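Local coordinates for protein transketolase (Campylobacter jejuni, PDB 3L84) that belongs to the transketolase family of thiamine diphosphate-binding enzymes, built from a thiamine diphosphate-binding domain, a pyrimidine-binding domain and a C-terminal domain, at residues K313-L316 and L317-L321. Numbering follows the deposited sequence.
Sequences KKEL and LERLL. With ACT (acetate ion), chain D.
R319 folds back over the preceding turn of the short helix 314-321 and lies against E315 and L316. Its CB rests near the carbonyl oxygens of both residues. R319 CG comes closer, 3.4 Å from E315 O. The chain then bends at chi3 (-62°), which carries the guanidinium back toward the start of the helix. One face of the group covers L316 CA, 3.6 Å from its plane and offset toward the rim. NE forms a salt bridge with E356, in a loop outside the helix. R319 NH2 passes L316 CD1 at 3.8 Å. R319 NH1 lies 3.7 Å from E315 CB and equally far from E315 O.

The E315 carboxylate stands nearly perpendicular to the guanidinium, with the planes 81° apart. E315 OE1 and R319 NH1 are 4.2 Å apart, too far for a direct salt bridge. Two waters connect them: each accepts from NH1 and donates to OE1, one of these last bonds being weak.

Beside this, L316 CG meets L320 CD1. Both pairs are i to i+4 contacts on one helix, within the thiamine diphosphate-binding family region. L316 also touches helix 118-137, and both leucines touch E356. Four backbone bonds, from L317 N through L320 N to the carbonyls four residues earlier, hold the turns together.

At the N-terminal end of helix 314-321, an acetate ion, probably from the crystallisation liquor, takes bonds from K314 N and E315 N. K314 NZ adds a weak bond, and also binds E309 O and S311 O. An anion here suits first-turn N-H groups, which lack a carbonyl partner within the helix. R319 ties the helix to E356 directly; its link to E315 runs through water.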
loop_
_atom_site.group_PDB
_atom_site.type_symbol
_atom_site.label_atom_id
_atom_site.label_comp_id
_atom_site.label_asym_id
_atom_site.label_seq_id
_atom_site.Cartn_x
_atom_site.Cartn_y
_atom_site.Cartn_z
ATOM N N LYS A 313 5.881 0.966 -40.956
ATOM C CA LYS A 313 5.111 0.973 -39.709
ATOM C C LYS A 313 4.092 2.096 -39.610
ATOM O O LYS A 313 3.467 2.260 -38.531
ATOM C CB LYS A 313 6.054 1.126 -38.510
ATOM C CG LYS A 313 7.124 0.084 -38.430
ATOM C CD LYS A 313 6.574 -1.281 -38.309
ATOM C CE LYS A 313 7.658 -2.331 -38.117
ATOM N NZ LYS A 313 7.046 -3.678 -37.952
ATOM N N LYS A 314 3.900 2.875 -40.662
ATOM C CA LYS A 314 3.028 4.061 -40.600
ATOM C C LYS A 314 1.593 3.752 -40.216
ATOM O O LYS A 314 1.006 4.449 -39.378
ATOM C CB LYS A 314 3.016 4.846 -41.927
ATOM C CG LYS A 314 4.276 5.566 -42.242
ATOM C CD LYS A 314 4.154 6.349 -43.564
ATOM C CE LYS A 314 4.064 5.468 -44.806
ATOM N NZ LYS A 314 5.358 4.786 -45.108
ATOM N N GLU A 315 1.006 2.753 -40.863
ATOM C CA GLU A 315 -0.387 2.408 -40.598
ATOM C C GLU A 315 -0.520 1.835 -39.191
ATOM O O GLU A 315 -1.480 2.132 -38.500
ATOM C CB GLU A 315 -0.944 1.423 -41.643
ATOM C CG GLU A 315 -1.134 2.025 -43.056
ATOM C CD GLU A 315 -1.989 1.162 -44.000
ATOM O OE1 GLU A 315 -2.777 0.287 -43.537
ATOM O OE2 GLU A 315 -1.899 1.405 -45.220
ATOM N N LEU A 316 0.448 1.025 -38.772
ATOM C CA LEU A 316 0.412 0.494 -37.410
ATOM C C LEU A 316 0.439 1.634 -36.384
ATOM O O LEU A 316 -0.358 1.639 -35.466
ATOM C CB LEU A 316 1.598 -0.441 -37.180
ATOM C CG LEU A 316 1.818 -0.899 -35.736
ATOM C CD1 LEU A 316 0.573 -1.576 -35.166
ATOM C CD2 LEU A 316 3.032 -1.792 -35.617
ATOM N N LEU A 317 1.346 2.589 -36.546
ATOM C CA LEU A 317 1.435 3.679 -35.600
ATOM C C LEU A 317 0.105 4.436 -35.578
ATOM O O LEU A 317 -0.381 4.764 -34.513
ATOM C CB LEU A 317 2.633 4.581 -35.883
ATOM C CG LEU A 317 2.745 5.788 -34.951
ATOM C CD1 LEU A 317 2.804 5.363 -33.500
ATOM C CD2 LEU A 317 3.972 6.647 -35.321
ATOM N N GLU A 318 -0.498 4.670 -36.742
ATOM C CA GLU A 318 -1.786 5.350 -36.762
ATOM C C GLU A 318 -2.885 4.585 -36.037
ATOM O O GLU A 318 -3.705 5.204 -35.353
ATOM C CB GLU A 318 -2.191 5.746 -38.189
ATOM C CG GLU A 318 -1.448 7.005 -38.654
ATOM C CD GLU A 318 -1.879 8.260 -37.839
ATOM O OE1 GLU A 318 -1.036 8.908 -37.185
ATOM O OE2 GLU A 318 -3.091 8.576 -37.812
ATOM N N ARG A 319 -2.911 3.258 -36.169
ATOM C CA ARG A 319 -3.873 2.465 -35.401
ATOM C C ARG A 319 -3.623 2.562 -33.910
ATOM O O ARG A 319 -4.575 2.610 -33.123
ATOM C CB ARG A 319 -3.861 1.007 -35.846
ATOM C CG ARG A 319 -4.340 0.779 -37.275
ATOM C CD ARG A 319 -4.577 -0.682 -37.578
ATOM N NE ARG A 319 -3.379 -1.506 -37.472
ATOM C CZ ARG A 319 -2.511 -1.726 -38.442
ATOM N NH1 ARG A 319 -2.633 -1.144 -39.639
ATOM N NH2 ARG A 319 -1.459 -2.521 -38.236
ATOM N N LEU A 320 -2.357 2.555 -33.496
ATOM C CA LEU A 320 -2.040 2.642 -32.084
ATOM C C LEU A 320 -2.448 3.985 -31.495
ATOM O O LEU A 320 -2.877 4.080 -30.352
ATOM C CB LEU A 320 -0.547 2.409 -31.868
ATOM C CG LEU A 320 -0.030 1.020 -32.124
ATOM C CD1 LEU A 320 1.469 1.038 -32.233
ATOM C CD2 LEU A 320 -0.497 0.041 -31.051
ATOM N N LEU A 321 -2.317 5.040 -32.298
ATOM C CA LEU A 321 -2.638 6.393 -31.839
ATOM C C LEU A 321 -4.148 6.658 -31.894
ATOM O O LEU A 321 -4.614 7.543 -31.205
ATOM C CB LEU A 321 -1.911 7.442 -32.693
ATOM C CG LEU A 321 -0.381 7.463 -32.533
ATOM C CD1 LEU A 321 0.196 8.392 -33.570
ATOM C CD2 LEU A 321 0.014 7.918 -31.148
HETATM C C ACT D . 2.848 1.922 -44.049
HETATM O O ACT D . 2.226 1.247 -43.160
HETATM O OXT ACT D . 4.065 2.166 -43.795
HETATM C CH3 ACT D . 2.165 2.504 -45.262
HETATM O O HOH W 1 -4.713 0.746 -40.720
HETATM O O HOH W 2 -1.291 -2.030 -42.122
#